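Long-range contact in Lin2004 protein (Listeria innocua, PDB 2HUJ), which is of unknown function but represents a novel bacterial protein family that adopts a four-helical bundle fold: residues Q90-T101 with F115-T125. Residues are numbered along the deposited sequence; the frame is centred on the assembly and turned at random.
Sequences QLRQACDNVQMT and FLDHYQSTKYT
T122 presses against A94 and N97 where two consecutive members of the four-helical bundle meet: 90-101 of helix 88-104 and 115-125 of helix 112-137 pack antiparallel but splayed, 138° between N-to-C directions and 8.8 Å between axes at closest approach. Small residues suit the nearest backbone pairing: A94 has only a methyl group, and A94 CA and T122 CA are 4.7 Å apart. A threonine can serve two surroundings here. With OG1 anti to its own carbonyl carbon (chi1 -63°), T122 donates a hydrogen bond of 2.9 Å to A94 O, in the carbonyl plane and on a lone pair, while CG2 lies 3.6 Å from V98 CG2 on the buried side, where N33 and Q32 of helix 16-45 touch T122 and V98 respectively. At one end, T125 CG2 fits against A94 CB and L91 CD2; at the other, T101 sends CG2 over a face of the F115 ring, a CH-pi contact 3.9 Å from the centroid. T101 OG1 donates a hydrogen bond to N97 O and is also hydrogen-bonded to N36 ND2.

The other side is looser and nearer solvent: M100, a selenomethionine, is exposed and brings SE obliquely to the partly exposed H118 ring, whose ND1 is hydrogen-bonded to H114 O. N97 suits this border because its short amide offers both N-H and oxygen: ND2 weakly hydrogen-bonds T122 OG1, while the amide stands 78° from the imidazole plane and sets OD1 at the ring edge, 3.2 Å from H118 CD2.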
loop_
_atom_site.group_PDB
_atom_site.type_symbol
_atom_site.label_atom_id
_atom_site.label_comp_id
_atom_site.label_asym_id
_atom_site.label_seq_id
_atom_site.Cartn_x
_atom_site.Cartn_y
_atom_site.Cartn_z
ATOM N N GLN A 90 6.195 1.665 -11.399
ATOM C CA GLN A 90 5.860 0.489 -10.580
ATOM C C GLN A 90 5.419 0.889 -9.181
ATOM O O GLN A 90 4.466 0.357 -8.623
ATOM C CB GLN A 90 7.104 -0.428 -10.491
ATOM C CG GLN A 90 7.395 -1.304 -11.736
ATOM C CD GLN A 90 8.847 -1.729 -11.839
ATOM O OE1 GLN A 90 9.747 -0.909 -12.093
ATOM N NE2 GLN A 90 9.102 -3.002 -11.596
ATOM N N LEU A 91 6.134 1.837 -8.589
ATOM C CA LEU A 91 5.795 2.297 -7.255
ATOM C C LEU A 91 4.490 3.058 -7.259
ATOM O O LEU A 91 3.676 2.880 -6.352
ATOM C CB LEU A 91 6.909 3.172 -6.697
ATOM C CG LEU A 91 8.211 2.451 -6.383
ATOM C CD1 LEU A 91 9.250 3.412 -5.825
ATOM C CD2 LEU A 91 7.926 1.275 -5.443
ATOM N N ARG A 92 4.258 3.897 -8.270
ATOM C CA ARG A 92 3.001 4.637 -8.333
ATOM C C ARG A 92 1.801 3.703 -8.493
ATOM O O ARG A 92 0.748 3.928 -7.886
ATOM C CB ARG A 92 3.026 5.675 -9.449
ATOM C CG ARG A 92 3.957 6.856 -9.193
ATOM C CD ARG A 92 3.843 7.920 -10.222
ATOM N NE ARG A 92 4.776 9.030 -10.013
ATOM C CZ ARG A 92 4.652 9.982 -9.103
ATOM N NH1 ARG A 92 3.627 9.999 -8.280
ATOM N NH2 ARG A 92 5.595 10.920 -9.003
ATOM N N GLN A 93 1.968 2.658 -9.292
ATOM C CA GLN A 93 0.897 1.692 -9.512
ATOM C C GLN A 93 0.603 0.905 -8.246
ATOM O O GLN A 93 -0.579 0.672 -7.930
ATOM C CB GLN A 93 1.168 0.793 -10.736
ATOM C CG GLN A 93 1.124 1.563 -12.017
ATOM C CD GLN A 93 1.422 0.704 -13.190
ATOM O OE1 GLN A 93 2.241 -0.187 -13.116
ATOM N NE2 GLN A 93 0.796 0.980 -14.277
ATOM N N ALA A 94 1.640 0.551 -7.495
ATOM C CA ALA A 94 1.471 -0.119 -6.205
ATOM C C ALA A 94 0.600 0.734 -5.281
ATOM O O ALA A 94 -0.338 0.220 -4.619
ATOM C CB ALA A 94 2.819 -0.427 -5.569
ATOM N N CYS A 95 0.841 2.045 -5.289
ATOM C CA CYS A 95 0.056 3.007 -4.499
ATOM C C CYS A 95 -1.374 3.200 -5.010
ATOM O O CYS A 95 -2.318 3.255 -4.232
ATOM C CB CYS A 95 0.786 4.354 -4.438
ATOM S SG CYS A 95 2.303 4.240 -3.414
ATOM N N ASP A 96 -1.529 3.299 -6.326
ATOM C CA ASP A 96 -2.863 3.371 -6.931
ATOM C C ASP A 96 -3.697 2.197 -6.464
ATOM O O ASP A 96 -4.900 2.355 -6.132
ATOM C CB ASP A 96 -2.809 3.334 -8.449
ATOM C CG ASP A 96 -2.221 4.575 -9.074
ATOM O OD1 ASP A 96 -2.171 5.649 -8.422
ATOM O OD2 ASP A 96 -1.804 4.460 -10.255
ATOM N N ASN A 97 -3.086 1.011 -6.430
ATOM C CA ASN A 97 -3.811 -0.203 -6.024
ATOM C C ASN A 97 -4.373 -0.089 -4.622
ATOM O O ASN A 97 -5.451 -0.587 -4.327
ATOM C CB ASN A 97 -2.893 -1.435 -6.048
ATOM C CG ASN A 97 -2.409 -1.800 -7.443
ATOM O OD1 ASN A 97 -2.988 -1.379 -8.437
ATOM N ND2 ASN A 97 -1.321 -2.564 -7.521
ATOM N N VAL A 98 -3.581 0.492 -3.723
ATOM C CA VAL A 98 -4.003 0.645 -2.337
ATOM C C VAL A 98 -5.228 1.548 -2.248
ATOM O O VAL A 98 -6.143 1.278 -1.482
ATOM C CB VAL A 98 -2.881 1.212 -1.494
ATOM C CG1 VAL A 98 -3.355 1.476 -0.058
ATOM C CG2 VAL A 98 -1.698 0.230 -1.442
ATOM N N GLN A 99 -5.275 2.609 -3.050
ATOM C CA GLN A 99 -6.441 3.484 -3.016
ATOM C C GLN A 99 -7.674 2.756 -3.581
ATOM O O GLN A 99 -8.765 2.819 -2.991
ATOM C CB GLN A 99 -6.198 4.795 -3.759
ATOM C CG GLN A 99 -7.479 5.660 -3.843
ATOM C CD GLN A 99 -7.208 7.115 -4.160
ATOM O OE1 GLN A 99 -6.417 7.764 -3.475
ATOM N NE2 GLN A 99 -7.837 7.628 -5.227
HETATM N N MSE A 100 -7.515 2.062 -4.711
HETATM C CA MSE A 100 -8.619 1.338 -5.327
HETATM C C MSE A 100 -9.220 0.281 -4.396
HETATM O O MSE A 100 -10.454 0.161 -4.275
HETATM C CB MSE A 100 -8.175 0.633 -6.601
HETATM C CG MSE A 100 -7.867 1.515 -7.731
HETATM SE SE MSE A 100 -7.090 0.222 -9.112
HETATM C CE MSE A 100 -5.718 0.870 -9.155
ATOM N N THR A 101 -8.357 -0.514 -3.793
ATOM C CA THR A 101 -8.782 -1.579 -2.884
ATOM C C THR A 101 -9.348 -1.025 -1.562
ATOM O O THR A 101 -10.243 -1.638 -0.968
ATOM C CB THR A 101 -7.680 -2.627 -2.639
ATOM O OG1 THR A 101 -6.477 -2.021 -2.163
ATOM C CG2 THR A 101 -7.403 -3.433 -3.932
ATOM N N PHE A 115 -9.484 -8.153 -7.013
ATOM C CA PHE A 115 -9.048 -7.643 -5.704
ATOM C C PHE A 115 -7.765 -8.326 -5.239
ATOM O O PHE A 115 -6.787 -7.668 -4.897
ATOM C CB PHE A 115 -10.178 -7.802 -4.678
ATOM C CG PHE A 115 -10.083 -6.841 -3.523
ATOM C CD1 PHE A 115 -8.974 -6.872 -2.664
ATOM C CD2 PHE A 115 -11.099 -5.957 -3.243
ATOM C CE1 PHE A 115 -8.855 -5.998 -1.587
ATOM C CE2 PHE A 115 -10.973 -5.064 -2.162
ATOM C CZ PHE A 115 -9.886 -5.113 -1.316
ATOM N N LEU A 116 -7.786 -9.647 -5.228
ATOM C CA LEU A 116 -6.617 -10.460 -4.902
ATOM C C LEU A 116 -5.383 -10.001 -5.684
ATOM O O LEU A 116 -4.322 -9.860 -5.115
ATOM C CB LEU A 116 -6.895 -11.901 -5.252
ATOM C CG LEU A 116 -5.727 -12.882 -5.096
ATOM C CD1 LEU A 116 -5.374 -13.020 -3.640
ATOM C CD2 LEU A 116 -6.067 -14.210 -5.699
ATOM N N ASP A 117 -5.537 -9.836 -7.005
ATOM C CA ASP A 117 -4.400 -9.484 -7.852
ATOM C C ASP A 117 -3.831 -8.122 -7.509
ATOM O O ASP A 117 -2.618 -7.935 -7.533
ATOM C CB ASP A 117 -4.750 -9.568 -9.334
ATOM C CG ASP A 117 -4.918 -11.008 -9.844
ATOM O OD1 ASP A 117 -4.538 -12.012 -9.178
ATOM O OD2 ASP A 117 -5.442 -11.146 -10.975
ATOM N N HIS A 118 -4.721 -7.186 -7.178
ATOM C CA HIS A 118 -4.300 -5.843 -6.705
ATOM C C HIS A 118 -3.633 -5.882 -5.359
ATOM O O HIS A 118 -2.591 -5.226 -5.143
ATOM C CB HIS A 118 -5.472 -4.909 -6.740
ATOM C CG HIS A 118 -5.802 -4.468 -8.126
ATOM N ND1 HIS A 118 -6.386 -5.318 -9.047
ATOM C CD2 HIS A 118 -5.474 -3.338 -8.808
ATOM C CE1 HIS A 118 -6.491 -4.693 -10.214
ATOM N NE2 HIS A 118 -5.947 -3.491 -10.096
ATOM N N TYR A 119 -4.235 -6.621 -4.434
ATOM C CA TYR A 119 -3.645 -6.786 -3.099
ATOM C C TYR A 119 -2.250 -7.405 -3.204
ATOM O O TYR A 119 -1.284 -6.924 -2.593
ATOM C CB TYR A 119 -4.565 -7.677 -2.227
ATOM C CG TYR A 119 -3.884 -8.324 -1.018
ATOM C CD1 TYR A 119 -3.445 -7.556 0.064
ATOM C CD2 TYR A 119 -3.725 -9.694 -0.945
ATOM C CE1 TYR A 119 -2.848 -8.158 1.170
ATOM C CE2 TYR A 119 -3.126 -10.290 0.140
ATOM C CZ TYR A 119 -2.674 -9.508 1.190
ATOM O OH TYR A 119 -2.077 -10.143 2.250
ATOM N N GLN A 120 -2.125 -8.483 -3.966
ATOM C CA GLN A 120 -0.841 -9.199 -4.034
ATOM C C GLN A 120 0.232 -8.402 -4.763
ATOM O O GLN A 120 1.403 -8.414 -4.357
ATOM C CB GLN A 120 -1.020 -10.564 -4.690
ATOM C CG GLN A 120 -1.773 -11.517 -3.784
ATOM C CD GLN A 120 -1.808 -12.961 -4.232
ATOM O OE1 GLN A 120 -1.984 -13.278 -5.424
ATOM N NE2 GLN A 120 -1.717 -13.870 -3.250
ATOM N N SER A 121 -0.152 -7.703 -5.828
ATOM C CA SER A 121 0.803 -6.906 -6.593
ATOM C C SER A 121 1.467 -5.873 -5.672
ATOM O O SER A 121 2.688 -5.729 -5.648
ATOM C CB SER A 121 0.107 -6.207 -7.766
ATOM O OG SER A 121 1.011 -5.359 -8.451
ATOM N N THR A 122 0.660 -5.135 -4.921
ATOM C CA THR A 122 1.196 -4.195 -3.950
ATOM C C THR A 122 2.075 -4.836 -2.912
ATOM O O THR A 122 3.167 -4.332 -2.601
ATOM C CB THR A 122 0.048 -3.429 -3.264
ATOM O OG1 THR A 122 -0.641 -2.667 -4.265
ATOM C CG2 THR A 122 0.600 -2.485 -2.229
ATOM N N LYS A 123 1.618 -5.960 -2.382
ATOM C CA LYS A 123 2.369 -6.651 -1.366
ATOM C C LYS A 123 3.742 -7.061 -1.890
ATOM O O LYS A 123 4.739 -6.883 -1.205
ATOM C CB LYS A 123 1.593 -7.872 -0.856
ATOM C CG LYS A 123 2.323 -8.653 0.257
ATOM C CD LYS A 123 1.414 -9.630 1.056
ATOM C CE LYS A 123 0.784 -10.715 0.215
ATOM N NZ LYS A 123 0.028 -11.746 1.060
ATOM N N TYR A 124 3.783 -7.582 -3.103
ATOM C CA TYR A 124 5.037 -7.984 -3.765
ATOM C C TYR A 124 6.008 -6.832 -3.936
ATOM O O TYR A 124 7.164 -6.908 -3.514
ATOM C CB TYR A 124 4.765 -8.721 -5.079
ATOM C CG TYR A 124 3.974 -10.011 -4.925
ATOM C CD1 TYR A 124 3.910 -10.706 -3.688
ATOM C CD2 TYR A 124 3.277 -10.543 -5.990
ATOM C CE1 TYR A 124 3.143 -11.870 -3.545
ATOM C CE2 TYR A 124 2.540 -11.719 -5.870
ATOM C CZ TYR A 124 2.471 -12.376 -4.649
ATOM O OH TYR A 124 1.719 -13.526 -4.598
ATOM N N THR A 125 5.529 -5.743 -4.484
ATOM C CA THR A 125 6.375 -4.584 -4.758
ATOM C C THR A 125 6.914 -3.982 -3.462
ATOM O O THR A 125 8.101 -3.665 -3.355
ATOM C CB THR A 125 5.584 -3.546 -5.548
ATOM O OG1 THR A 125 5.196 -4.104 -6.823
ATOM C CG2 THR A 125 6.406 -2.255 -5.764
#